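PDB 4PSR: alpha-fucosidase GH29, which probably hydrolyses alpha-linked L-fucose from the glycans of glycoproteins, as a fungal alpha-L-fucosidase of glycoside hydrolase family 29. Local coordinates for residues A[293-297]-A[378-382]; A[506-512]-A[538-543]; A[523-527]-A[555-559]; A[546-552]-A[563-567]. All coordinates share one frame; numbering follows the deposited sequence.

Interaction 1: residues A[293-297]-A[378-382]; sequences SNLVR and AWDIY
The R297 guanidinium meets 378-382 by its edge, with two waters lying in its plane and the carbonyl oxygens of A378 and W379 close to it. One water accepts from R297 NE at 2.8 Å and donates to D380 OD1, while the other accepts from R297 NH2 at 2.9 Å and donates to A378 O. The D380 carboxylate comes at the group obliquely, its plane turned 75° from that of the guanidinium. Its direct ion pair, D380 OD1 to R297 NH2, is long at 4.0 Å, so the water carries the closer link. The other flat group, the Y382 ring, is approached obliquely by S293 O, N294 CA and L295 N; the nearest pair is S293 O to Y382 OH at 3.6 Å. This case illustrates how a TIM barrel is joined to an appended beta domain: 293-297 belongs to the loop between barrel strands 284-287 and 300-305, whereas the loop segment 378-382 leads into strand 383-384, at one border of the six-stranded antiparallel sheet. L295 reaches across between the two flat groups; a chi1 of -164° turns its CG away from the backbone N, and CD1 lies against the backbone of W379 and D380, 3.3 Å from W379 O, and 4.3 Å from A378 CB. Residues outside the two segments hold the polar ends: R297 NH1 pairs with E531 of helix 526-532, Y382 OH is hydrogen-bonded to Q388, and K335 makes a cation-pi contact with the Y382 ring.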
loop_
_atom_site.group_PDB
_atom_site.type_symbol
_atom_site.label_atom_id
_atom_site.label_comp_id
_atom_site.label_asym_id
_atom_site.label_seq_id
_atom_site.Cartn_x
_atom_site.Cartn_y
_atom_site.Cartn_z
ATOM N N SER A 293 9.910 6.130 5.466
ATOM C CA SER A 293 11.081 6.813 4.940
ATOM C C SER A 293 12.209 5.831 4.653
ATOM O O SER A 293 13.120 6.124 3.882
ATOM C CB SER A 293 11.569 7.864 5.939
ATOM O OG SER A 293 11.902 7.242 7.163
ATOM N N ASN A 294 12.137 4.664 5.267
ATOM C CA ASN A 294 13.173 3.652 5.148
ATOM C C ASN A 294 12.673 2.329 4.580
ATOM O O ASN A 294 11.484 2.129 4.415
ATOM C CB ASN A 294 13.732 3.361 6.546
ATOM C CG ASN A 294 12.672 2.835 7.506
ATOM O OD1 ASN A 294 11.535 3.291 7.506
ATOM N ND2 ASN A 294 13.057 1.872 8.349
ATOM N N LEU A 295 13.595 1.413 4.325
ATOM C CA LEU A 295 13.254 0.039 3.947
ATOM C C LEU A 295 12.766 -0.735 5.161
ATOM O O LEU A 295 13.519 -0.946 6.122
ATOM C CB LEU A 295 14.498 -0.635 3.342
ATOM C CG LEU A 295 14.315 -1.930 2.542
ATOM C CD1 LEU A 295 15.579 -2.240 1.716
ATOM C CD2 LEU A 295 14.002 -3.108 3.430
ATOM N N VAL A 296 11.508 -1.151 5.103
ATOM C CA VAL A 296 10.852 -1.834 6.215
ATOM C C VAL A 296 10.627 -3.307 5.912
ATOM O O VAL A 296 10.248 -3.669 4.791
ATOM C CB VAL A 296 9.498 -1.131 6.474
ATOM C CG1 VAL A 296 8.578 -1.909 7.408
ATOM C CG2 VAL A 296 9.727 0.288 7.015
ATOM N N ARG A 297 10.849 -4.152 6.915
ATOM C CA ARG A 297 10.529 -5.575 6.829
ATOM C C ARG A 297 9.735 -5.929 8.086
ATOM O O ARG A 297 10.031 -5.398 9.171
ATOM C CB ARG A 297 11.800 -6.426 6.752
ATOM C CG ARG A 297 12.692 -6.052 5.558
ATOM C CD ARG A 297 13.905 -6.950 5.430
ATOM N NE ARG A 297 14.686 -6.660 4.230
ATOM C CZ ARG A 297 14.356 -7.074 3.015
ATOM N NH1 ARG A 297 13.268 -7.814 2.817
ATOM N NH2 ARG A 297 15.119 -6.742 1.987
ATOM N N ALA A 378 13.088 -6.176 -2.989
ATOM C CA ALA A 378 13.944 -5.108 -2.556
ATOM C C ALA A 378 15.369 -5.608 -2.378
ATOM O O ALA A 378 15.608 -6.783 -2.044
ATOM C CB ALA A 378 13.409 -4.556 -1.225
ATOM N N TRP A 379 16.315 -4.707 -2.595
ATOM C CA TRP A 379 17.722 -4.957 -2.283
ATOM C C TRP A 379 17.887 -4.716 -0.772
ATOM O O TRP A 379 16.894 -4.694 -0.068
ATOM C CB TRP A 379 18.593 -4.016 -3.099
ATOM C CG TRP A 379 20.031 -4.427 -3.236
ATOM C CD1 TRP A 379 20.532 -5.696 -3.195
ATOM C CD2 TRP A 379 21.141 -3.559 -3.477
ATOM N NE1 TRP A 379 21.901 -5.665 -3.390
ATOM C CE2 TRP A 379 22.299 -4.364 -3.544
ATOM C CE3 TRP A 379 21.274 -2.176 -3.597
ATOM C CZ2 TRP A 379 23.561 -3.834 -3.763
ATOM C CZ3 TRP A 379 22.539 -1.646 -3.836
ATOM C CH2 TRP A 379 23.667 -2.489 -3.907
ATOM N N ASP A 380 19.109 -4.540 -0.255
ATOM C CA ASP A 380 19.237 -4.176 1.159
ATOM C C ASP A 380 19.320 -2.671 1.356
ATOM O O ASP A 380 19.289 -2.199 2.476
ATOM C CB ASP A 380 20.404 -4.876 1.864
ATOM C CG ASP A 380 20.196 -6.394 1.980
ATOM O OD1 ASP A 380 19.081 -6.870 2.313
ATOM O OD2 ASP A 380 21.159 -7.125 1.694
ATOM N N ILE A 381 19.462 -1.930 0.257
ATOM C CA ILE A 381 19.476 -0.473 0.266
ATOM C C ILE A 381 18.458 -0.035 -0.776
ATOM O O ILE A 381 18.468 -0.560 -1.886
ATOM C CB ILE A 381 20.886 0.050 -0.095
ATOM C CG1 ILE A 381 21.904 -0.371 0.980
ATOM C CG2 ILE A 381 20.865 1.578 -0.262
ATOM C CD1 ILE A 381 23.355 -0.177 0.557
ATOM N N TYR A 382 17.528 0.854 -0.427
ATOM C CA TYR A 382 16.399 1.113 -1.347
ATOM C C TYR A 382 16.752 2.037 -2.509
ATOM O O TYR A 382 16.141 1.966 -3.567
ATOM C CB TYR A 382 15.152 1.646 -0.634
ATOM C CG TYR A 382 15.283 3.026 -0.112
ATOM C CD1 TYR A 382 15.040 4.120 -0.918
ATOM C CD2 TYR A 382 15.641 3.234 1.211
ATOM C CE1 TYR A 382 15.175 5.420 -0.412
ATOM C CE2 TYR A 382 15.780 4.488 1.714
ATOM C CZ TYR A 382 15.544 5.563 0.915
ATOM O OH TYR A 382 15.681 6.820 1.451
HETATM O O HOH W 1 17.261 -5.612 3.849
HETATM O O HOH W 2 14.164 -8.266 -0.296
#

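Interaction 2: residues A[506-512]-A[538-543]; sequences VFSKADA and EIRSIR
In a four-stranded antiparallel sheet, R540 and S541 both face F507, a classic beta bulge. R540 N gives F507 O a nearly straight bond of 2.8 Å (173°), whereas S541 N reaches the same oxygen only weakly; in return F507 N donates to S541 O. The S541 hydroxyl does the distinctive work. Its chi1 of 62° places OG between backbone N and carbonyl carbon, where it donates to K509 O at 2.6 Å, in the carbonyl plane, and accepts from A512 N at 2.9 Å. One serine thus ties both ends of the type I turn K509-A512 to the neighbouring strand. The two arginines differ in shape. R540, bent at chi2 and chi3, folds its guanidinium so that A510 CB covers a face, 3.9 Å from NH1, and its NE bonds to V572 O. R543 runs out and bends only at chi3, bringing NH1 3.8 Å from F507 CZ with ring and guanidinium planes 74° apart; E569 pairs with its NH2. On the face opposite F507 and S541, V506 CG1 packs on I542 CD1. Beyond the bulge a water donates to S508 O at 2.6 Å and to E538 O at 2.7 Å.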
loop_
_atom_site.group_PDB
_atom_site.type_symbol
_atom_site.label_atom_id
_atom_site.label_comp_id
_atom_site.label_asym_id
_atom_site.label_seq_id
_atom_site.Cartn_x
_atom_site.Cartn_y
_atom_site.Cartn_z
ATOM N N VAL A 506 26.342 -7.768 7.694
ATOM C CA VAL A 506 26.499 -9.049 8.378
ATOM C C VAL A 506 26.660 -10.164 7.353
ATOM O O VAL A 506 26.106 -10.080 6.272
ATOM C CB VAL A 506 25.323 -9.354 9.330
ATOM C CG1 VAL A 506 25.369 -8.414 10.533
ATOM C CG2 VAL A 506 23.968 -9.227 8.614
ATOM N N PHE A 507 27.451 -11.187 7.704
ATOM C CA PHE A 507 27.851 -12.253 6.782
ATOM C C PHE A 507 27.720 -13.639 7.405
ATOM O O PHE A 507 27.817 -13.809 8.626
ATOM C CB PHE A 507 29.305 -12.030 6.348
ATOM C CG PHE A 507 29.504 -10.791 5.548
ATOM C CD1 PHE A 507 29.842 -9.601 6.186
ATOM C CD2 PHE A 507 29.313 -10.788 4.175
ATOM C CE1 PHE A 507 30.003 -8.443 5.477
ATOM C CE2 PHE A 507 29.477 -9.610 3.448
ATOM C CZ PHE A 507 29.822 -8.434 4.115
ATOM N N SER A 508 27.523 -14.637 6.550
ATOM C CA SER A 508 27.317 -16.017 6.983
ATOM C C SER A 508 28.625 -16.785 7.189
ATOM O O SER A 508 28.615 -17.868 7.765
ATOM C CB SER A 508 26.433 -16.763 5.983
ATOM O OG SER A 508 27.109 -16.926 4.736
ATOM N N LYS A 509 29.734 -16.222 6.724
ATOM C CA LYS A 509 31.056 -16.790 7.003
ATOM C C LYS A 509 31.858 -15.881 7.899
ATOM O O LYS A 509 31.579 -14.685 7.995
ATOM C CB LYS A 509 31.811 -17.070 5.712
ATOM C CG LYS A 509 31.139 -18.130 4.904
ATOM C CD LYS A 509 31.930 -18.498 3.660
ATOM C CE LYS A 509 31.062 -19.288 2.686
ATOM N NZ LYS A 509 30.240 -20.329 3.375
ATOM N N ALA A 510 32.863 -16.457 8.550
ATOM C CA ALA A 510 33.582 -15.788 9.637
ATOM C C ALA A 510 34.506 -14.652 9.191
ATOM O O ALA A 510 34.983 -13.883 10.026
ATOM C CB ALA A 510 34.372 -16.818 10.446
ATOM N N ASP A 511 34.736 -14.528 7.889
ATOM C CA ASP A 511 35.697 -13.565 7.376
ATOM C C ASP A 511 35.082 -12.461 6.510
ATOM O O ASP A 511 35.700 -11.999 5.560
ATOM C CB ASP A 511 36.771 -14.306 6.568
ATOM C CG ASP A 511 36.181 -15.175 5.461
ATOM O OD1 ASP A 511 34.977 -15.038 5.158
ATOM O OD2 ASP A 511 36.928 -15.998 4.889
ATOM N N ALA A 512 33.865 -12.042 6.837
ATOM C CA ALA A 512 33.166 -11.039 6.044
ATOM C C ALA A 512 33.027 -11.462 4.576
ATOM O O ALA A 512 33.211 -10.652 3.657
ATOM C CB ALA A 512 33.846 -9.682 6.159
ATOM N N GLU A 538 22.667 -17.589 11.869
ATOM C CA GLU A 538 23.679 -17.949 10.869
ATOM C C GLU A 538 24.736 -16.869 10.642
ATOM O O GLU A 538 25.650 -17.047 9.833
ATOM C CB GLU A 538 23.021 -18.292 9.531
ATOM C CG GLU A 538 22.176 -19.559 9.600
ATOM C CD GLU A 538 21.581 -19.960 8.268
ATOM O OE1 GLU A 538 22.147 -19.596 7.218
ATOM O OE2 GLU A 538 20.546 -20.656 8.278
ATOM N N ILE A 539 24.621 -15.749 11.346
ATOM C CA ILE A 539 25.619 -14.697 11.247
ATOM C C ILE A 539 26.921 -15.144 11.916
ATOM O O ILE A 539 26.904 -15.562 13.075
ATOM C CB ILE A 539 25.117 -13.385 11.898
ATOM C CG1 ILE A 539 23.864 -12.882 11.154
ATOM C CG2 ILE A 539 26.224 -12.343 11.880
ATOM C CD1 ILE A 539 23.183 -11.742 11.886
ATOM N N ARG A 540 28.028 -15.023 11.190
ATOM C CA ARG A 540 29.342 -15.402 11.719
ATOM C C ARG A 540 30.369 -14.275 11.677
ATOM O O ARG A 540 31.474 -14.409 12.205
ATOM C CB ARG A 540 29.885 -16.633 10.975
ATOM C CG ARG A 540 29.114 -17.943 11.244
ATOM C CD ARG A 540 29.273 -18.443 12.670
ATOM N NE ARG A 540 30.437 -17.848 13.316
ATOM C CZ ARG A 540 31.680 -18.308 13.218
ATOM N NH1 ARG A 540 32.662 -17.666 13.837
ATOM N NH2 ARG A 540 31.946 -19.400 12.505
ATOM N N SER A 541 30.030 -13.155 11.048
ATOM C CA SER A 541 30.884 -11.982 11.091
ATOM C C SER A 541 30.060 -10.729 10.759
ATOM O O SER A 541 28.965 -10.816 10.191
ATOM C CB SER A 541 32.118 -12.112 10.173
ATOM O OG SER A 541 31.779 -12.246 8.798
ATOM N N ILE A 542 30.610 -9.586 11.142
ATOM C CA ILE A 542 29.997 -8.298 10.863
ATOM C C ILE A 542 31.086 -7.283 10.582
ATOM O O ILE A 542 32.125 -7.262 11.272
ATOM C CB ILE A 542 29.134 -7.840 12.044
ATOM C CG1 ILE A 542 28.480 -6.478 11.754
ATOM C CG2 ILE A 542 29.948 -7.767 13.325
ATOM C CD1 ILE A 542 27.377 -6.136 12.736
ATOM N N ARG A 543 30.869 -6.455 9.568
ATOM C CA ARG A 543 31.711 -5.304 9.300
ATOM C C ARG A 543 30.945 -4.030 9.661
ATOM O O ARG A 543 29.880 -3.747 9.086
ATOM C CB ARG A 543 32.137 -5.242 7.846
ATOM C CG ARG A 543 33.248 -4.238 7.608
ATOM C CD ARG A 543 34.034 -4.587 6.355
ATOM N NE ARG A 543 33.153 -4.934 5.243
ATOM C CZ ARG A 543 33.469 -5.766 4.259
ATOM N NH1 ARG A 543 32.590 -5.991 3.293
ATOM N NH2 ARG A 543 34.654 -6.370 4.235
HETATM O O HOH W 3 26.567 -19.262 8.693
#

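Interaction 3: residues A[523-527]-A[555-559]; sequences TFDTV and GFRFT. With NAG (2-acetamido-2-deoxy-beta-D-glucopyranose), chain C; NAG (2-acetamido-2-deoxy-beta-D-glucopyranose), chain B; MAN (alpha-D-mannopyranose), chain D.
D525 and R557 form the ionic core of this contact, their side chains running side by side. R557 grips the carboxylate side-on, with both nitrogens on one oxygen: NE donates to the anti lone pair of D525 OD2 at 2.8 Å, and NH2 reaches D525 OD2 at 3.1 Å from above the carboxylate plane. The other oxygen, OD1, is spent on F528 N, so this N-cap aspartate serves the helix and the arginine at once. The backbone adds a single hydrogen bond, T526 N to F556 O at 3.0 Å. The same arginine also meets the sugars. R557 NH1 donates to O7 of the chain C N-acetylglucosamine at 3.0 Å, while the chain B sugar, to which it is linked, lies over one guanidinium face and the F556 ring rim meets the opposite face. The glycan, probably carried by N280, is thereby laid against the protein. Apolar packing completes the account. F556 points its CG away from the backbone N (chi1 179°), and its ring touches T526 CB through CD1 at 3.3 Å and V527 CG2 through CZ at 3.6 Å. F558 advances with CZ, 3.5 Å from T523 CB, and has F524 N at its ring edge; the mannose O6 lies obliquely to the ring, 3.8 Å from F558 CG. The loop 555-559, between strands 548-553 and 562-565, thus packs where the outermost strand 522-524 gives way to helix 526-532, with F558 resting also on V581 of the adjoining strand 579-584.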
loop_
_atom_site.group_PDB
_atom_site.type_symbol
_atom_site.label_atom_id
_atom_site.label_comp_id
_atom_site.label_asym_id
_atom_site.label_seq_id
_atom_site.Cartn_x
_atom_site.Cartn_y
_atom_site.Cartn_z
ATOM N N THR A 523 17.163 -0.355 13.719
ATOM C CA THR A 523 16.954 -1.542 14.536
ATOM C C THR A 523 16.442 -2.686 13.657
ATOM O O THR A 523 15.550 -2.510 12.822
ATOM C CB THR A 523 15.986 -1.264 15.690
ATOM O OG1 THR A 523 14.658 -1.083 15.179
ATOM C CG2 THR A 523 16.413 -0.026 16.468
ATOM N N PHE A 524 17.061 -3.859 13.804
ATOM C CA PHE A 524 16.837 -4.974 12.904
ATOM C C PHE A 524 16.599 -6.242 13.715
ATOM O O PHE A 524 17.524 -6.771 14.346
ATOM C CB PHE A 524 18.037 -5.096 11.961
ATOM C CG PHE A 524 18.351 -3.814 11.253
ATOM C CD1 PHE A 524 17.560 -3.377 10.197
ATOM C CD2 PHE A 524 19.380 -2.992 11.685
ATOM C CE1 PHE A 524 17.813 -2.167 9.566
ATOM C CE2 PHE A 524 19.640 -1.783 11.059
ATOM C CZ PHE A 524 18.858 -1.365 9.990
ATOM N N ASP A 525 15.344 -6.699 13.751
ATOM C CA ASP A 525 14.973 -7.853 14.563
ATOM C C ASP A 525 15.127 -9.158 13.792
ATOM O O ASP A 525 15.537 -9.167 12.630
ATOM C CB ASP A 525 13.572 -7.685 15.174
ATOM C CG ASP A 525 12.445 -7.679 14.170
ATOM O OD1 ASP A 525 12.666 -7.823 12.956
ATOM O OD2 ASP A 525 11.277 -7.503 14.609
ATOM N N THR A 526 14.821 -10.279 14.435
ATOM C CA THR A 526 14.978 -11.585 13.788
ATOM C C THR A 526 14.153 -11.667 12.509
ATOM O O THR A 526 14.593 -12.203 11.505
ATOM C CB THR A 526 14.546 -12.725 14.736
ATOM O OG1 THR A 526 15.547 -12.924 15.746
ATOM C CG2 THR A 526 14.324 -14.028 13.997
ATOM N N VAL A 527 12.942 -11.118 12.531
ATOM C CA VAL A 527 12.101 -11.146 11.339
ATOM C C VAL A 527 12.757 -10.364 10.200
ATOM O O VAL A 527 12.802 -10.839 9.066
ATOM C CB VAL A 527 10.719 -10.566 11.636
ATOM C CG1 VAL A 527 9.910 -10.353 10.371
ATOM C CG2 VAL A 527 9.944 -11.512 12.582
ATOM N N GLY A 555 18.384 -11.857 21.975
ATOM C CA GLY A 555 16.962 -12.045 21.822
ATOM C C GLY A 555 16.452 -11.672 20.439
ATOM O O GLY A 555 17.152 -11.015 19.657
ATOM N N PHE A 556 15.222 -12.102 20.187
ATOM C CA PHE A 556 14.473 -11.931 18.930
ATOM C C PHE A 556 14.278 -10.441 18.605
ATOM O O PHE A 556 14.317 -10.039 17.429
ATOM C CB PHE A 556 13.132 -12.666 19.170
ATOM C CG PHE A 556 12.127 -12.638 18.035
ATOM C CD1 PHE A 556 12.209 -13.526 16.966
ATOM C CD2 PHE A 556 11.011 -11.812 18.118
ATOM C CE1 PHE A 556 11.234 -13.522 15.943
ATOM C CE2 PHE A 556 10.034 -11.811 17.115
ATOM C CZ PHE A 556 10.139 -12.671 16.037
ATOM N N ARG A 557 14.118 -9.618 19.636
ATOM C CA ARG A 557 13.727 -8.223 19.453
ATOM C C ARG A 557 14.311 -7.332 20.557
ATOM O O ARG A 557 13.574 -6.795 21.403
ATOM C CB ARG A 557 12.198 -8.151 19.393
ATOM C CG ARG A 557 11.638 -6.926 18.692
ATOM C CD ARG A 557 10.167 -7.119 18.328
ATOM N NE ARG A 557 9.949 -7.807 17.051
ATOM C CZ ARG A 557 8.947 -8.648 16.789
ATOM N NH1 ARG A 557 8.052 -8.971 17.720
ATOM N NH2 ARG A 557 8.830 -9.200 15.592
ATOM N N PHE A 558 15.640 -7.231 20.581
ATOM C CA PHE A 558 16.365 -6.277 21.422
ATOM C C PHE A 558 16.239 -6.523 22.924
ATOM O O PHE A 558 16.161 -5.589 23.709
ATOM C CB PHE A 558 15.981 -4.837 21.033
ATOM C CG PHE A 558 15.761 -4.676 19.561
ATOM C CD1 PHE A 558 16.828 -4.787 18.672
ATOM C CD2 PHE A 558 14.474 -4.518 19.043
ATOM C CE1 PHE A 558 16.640 -4.685 17.298
ATOM C CE2 PHE A 558 14.277 -4.433 17.671
ATOM C CZ PHE A 558 15.369 -4.543 16.792
ATOM N N THR A 559 16.266 -7.801 23.292
ATOM C CA THR A 559 16.320 -8.255 24.689
ATOM C C THR A 559 17.510 -9.209 24.849
ATOM O O THR A 559 18.169 -9.571 23.873
ATOM C CB THR A 559 15.015 -8.982 25.100
ATOM O OG1 THR A 559 14.835 -10.139 24.279
ATOM C CG2 THR A 559 13.803 -8.064 24.955
HETATM C C1 NAG C . 7.389 -4.763 19.229
HETATM C C2 NAG C . 7.739 -5.469 20.527
HETATM C C3 NAG C . 8.286 -4.468 21.526
HETATM C C4 NAG C . 9.440 -3.687 20.918
HETATM C C5 NAG C . 8.998 -3.070 19.604
HETATM C C6 NAG C . 10.098 -2.321 18.898
HETATM C C7 NAG C . 6.490 -7.508 21.057
HETATM C C8 NAG C . 5.252 -8.077 21.678
HETATM N N2 NAG C . 6.598 -6.174 21.084
HETATM O O3 NAG C . 8.703 -5.155 22.703
HETATM O O4 NAG C . 9.801 -2.642 21.814
HETATM O O5 NAG C . 8.547 -4.110 18.720
HETATM O O6 NAG C . 11.209 -3.178 18.680
HETATM O O7 NAG C . 7.348 -8.220 20.552
HETATM C C1 NAG B . 5.244 -6.335 14.661
HETATM C C2 NAG B . 6.198 -5.169 14.676
HETATM C C3 NAG B . 7.100 -5.277 15.901
HETATM C C4 NAG B . 6.263 -5.415 17.171
HETATM C C5 NAG B . 5.233 -6.531 17.011
HETATM C C6 NAG B . 4.273 -6.638 18.175
HETATM C C7 NAG B . 7.064 -4.001 12.698
HETATM C C8 NAG B . 7.881 -4.120 11.457
HETATM N N2 NAG B . 6.978 -5.105 13.448
HETATM O O3 NAG B . 7.911 -4.112 15.968
HETATM O O4 NAG B . 7.084 -5.781 18.281
HETATM O O5 NAG B . 4.443 -6.304 15.834
HETATM O O6 NAG B . 3.455 -5.483 18.257
HETATM O O7 NAG B . 6.500 -2.956 13.004
HETATM C C1 MAN D . 17.039 1.841 23.637
HETATM C C2 MAN D . 18.037 2.973 23.191
HETATM C C3 MAN D . 17.967 3.212 21.661
HETATM C C4 MAN D . 18.050 1.885 20.869
HETATM C C5 MAN D . 17.057 0.850 21.458
HETATM C C6 MAN D . 17.186 -0.528 20.852
HETATM O O2 MAN D . 19.340 2.582 23.443
HETATM O O3 MAN D . 18.983 4.113 21.214
HETATM O O4 MAN D . 17.708 2.144 19.499
HETATM O O5 MAN D . 17.258 0.692 22.896
HETATM O O6 MAN D . 15.865 -0.993 20.538
#

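Interaction 4: residues A[546-552]-A[563-567]; sequences DGTKATL and KELSA
K563 pairs with L552 through two backbone hydrogen bonds, L552 N to K563 O at 2.8 Å and K563 N to L552 O at 2.9 Å, while its extended chain leads away from the partner strand. E564 turns to the opposite face beside T551. Its carboxylate lies against the aliphatic part of K549, whose CG sits between backbone N and carbonyl carbon (chi1 63°) before the chain runs straight; K549 CD approaches E564 OE2 at 3.4 Å. The ion pair at the chain's end is weak, K549 NZ to E564 OE1 being 3.4 Å, and a water joins the same OE1 to T551 OG1. L565 makes the second hydrogen-bonded pair, with two bonds to A550, and sends CD1 obliquely onto L552 CD1 at 3.7 Å; A550 and L565 on this face pack on I542. S566 directs its side chain away, and its carbonyl accepts from H570. A water joins T548 O to A567 N, and A567 CB touches D546 OD1 at 3.6 Å. With strand axes 158° apart in direction, the pair is a twisted antiparallel beta hairpin whose second strand borders one sheet of a beta sandwich.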
loop_
_atom_site.group_PDB
_atom_site.type_symbol
_atom_site.label_atom_id
_atom_site.label_comp_id
_atom_site.label_asym_id
_atom_site.label_seq_id
_atom_site.Cartn_x
_atom_site.Cartn_y
_atom_site.Cartn_z
ATOM N N ASP A 546 33.113 2.918 9.735
ATOM C CA ASP A 546 33.667 4.033 10.501
ATOM C C ASP A 546 32.514 4.933 10.919
ATOM O O ASP A 546 31.508 5.014 10.216
ATOM C CB ASP A 546 34.651 4.831 9.650
ATOM C CG ASP A 546 36.011 4.153 9.522
ATOM O OD1 ASP A 546 36.245 3.138 10.199
ATOM O OD2 ASP A 546 36.828 4.692 8.764
ATOM N N GLY A 547 32.662 5.561 12.075
ATOM C CA GLY A 547 31.645 6.474 12.590
ATOM C C GLY A 547 30.380 5.783 13.088
ATOM O O GLY A 547 29.387 6.436 13.396
ATOM N N THR A 548 30.425 4.465 13.205
ATOM C CA THR A 548 29.254 3.655 13.551
ATOM C C THR A 548 29.594 2.652 14.648
ATOM O O THR A 548 30.760 2.280 14.827
ATOM C CB THR A 548 28.751 2.875 12.306
ATOM O OG1 THR A 548 28.805 3.701 11.140
ATOM C CG2 THR A 548 27.332 2.365 12.484
ATOM N N LYS A 549 28.589 2.246 15.415
ATOM C CA LYS A 549 28.705 1.086 16.284
ATOM C C LYS A 549 27.517 0.169 16.054
ATOM O O LYS A 549 26.456 0.605 15.574
ATOM C CB LYS A 549 28.813 1.484 17.756
ATOM C CG LYS A 549 27.604 2.203 18.320
ATOM C CD LYS A 549 27.794 2.452 19.804
ATOM C CE LYS A 549 26.688 3.331 20.371
ATOM N NZ LYS A 549 26.886 3.593 21.817
ATOM N N ALA A 550 27.689 -1.116 16.347
ATOM C CA ALA A 550 26.595 -2.078 16.279
ATOM C C ALA A 550 26.456 -2.757 17.620
ATOM O O ALA A 550 27.460 -3.161 18.211
ATOM C CB ALA A 550 26.832 -3.112 15.178
ATOM N N THR A 551 25.224 -2.894 18.095
ATOM C CA THR A 551 24.941 -3.601 19.325
ATOM C C THR A 551 24.181 -4.866 18.980
ATOM O O THR A 551 23.115 -4.811 18.353
ATOM C CB THR A 551 24.152 -2.697 20.279
ATOM O OG1 THR A 551 24.893 -1.493 20.475
ATOM C CG2 THR A 551 23.923 -3.359 21.608
ATOM N N LEU A 552 24.764 -6.014 19.334
ATOM C CA LEU A 552 24.172 -7.309 19.052
ATOM C C LEU A 552 23.405 -7.754 20.266
ATOM O O LEU A 552 23.920 -7.658 21.376
ATOM C CB LEU A 552 25.254 -8.369 18.798
ATOM C CG LEU A 552 26.315 -8.052 17.767
ATOM C CD1 LEU A 552 27.311 -9.210 17.636
ATOM C CD2 LEU A 552 25.658 -7.788 16.460
ATOM N N LYS A 563 26.130 -6.973 23.183
ATOM C CA LYS A 563 27.551 -6.742 22.957
ATOM C C LYS A 563 27.703 -5.594 21.980
ATOM O O LYS A 563 27.072 -5.612 20.932
ATOM C CB LYS A 563 28.192 -7.990 22.358
ATOM C CG LYS A 563 29.690 -7.882 22.149
ATOM C CD LYS A 563 30.273 -9.162 21.564
ATOM C CE LYS A 563 31.799 -9.128 21.597
ATOM N NZ LYS A 563 32.411 -10.315 20.935
ATOM N N GLU A 564 28.541 -4.614 22.312
ATOM C CA GLU A 564 28.752 -3.454 21.457
ATOM C C GLU A 564 30.026 -3.628 20.651
ATOM O O GLU A 564 31.067 -4.017 21.196
ATOM C CB GLU A 564 28.829 -2.181 22.294
ATOM C CG GLU A 564 28.366 -0.933 21.572
ATOM C CD GLU A 564 28.421 0.300 22.452
ATOM O OE1 GLU A 564 27.458 0.540 23.218
ATOM O OE2 GLU A 564 29.428 1.035 22.373
ATOM N N LEU A 565 29.955 -3.350 19.351
ATOM C CA LEU A 565 31.110 -3.475 18.459
ATOM C C LEU A 565 31.358 -2.172 17.728
ATOM O O LEU A 565 30.434 -1.576 17.163
ATOM C CB LEU A 565 30.875 -4.596 17.439
ATOM C CG LEU A 565 30.644 -5.993 18.006
ATOM C CD1 LEU A 565 30.150 -6.944 16.911
ATOM C CD2 LEU A 565 31.937 -6.509 18.633
ATOM N N SER A 566 32.604 -1.716 17.736
ATOM C CA SER A 566 32.986 -0.498 17.055
ATOM C C SER A 566 33.409 -0.790 15.604
ATOM O O SER A 566 33.331 -1.935 15.122
ATOM C CB SER A 566 34.114 0.210 17.809
ATOM O OG SER A 566 35.233 -0.643 17.961
ATOM N N ALA A 567 33.861 0.245 14.917
ATOM C CA ALA A 567 34.214 0.147 13.506
ATOM C C ALA A 567 35.267 -0.932 13.243
ATOM O O ALA A 567 36.257 -1.038 13.976
ATOM C CB ALA A 567 34.708 1.472 12.997
HETATM O O HOH W 4 33.306 3.064 15.740
HETATM O O HOH W 5 25.034 -0.169 22.970
#

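Interaction 1 comes first along the chain, joining the TIM barrel to the lead-in of the six-stranded sheet; the other three lie in the C-terminal part. There interactions 2 and 3 alternate along the chain, so the chain passes between the two four-stranded sheets; 3 and 4 also alternate, within one sheet. Interactions 2 and 4, with centres 14 Å apart, belong to opposing sheets and touch where I542 packs on A550 and L565, forming part of the sandwich interior. Interaction 3, centred about 17 Å from interaction 1, reaches the same sheet as interaction 4. Helix 526-532, which starts in interaction 3, also supplies the R297 partner E531, thus connecting the C-terminal sandwich to the barrel.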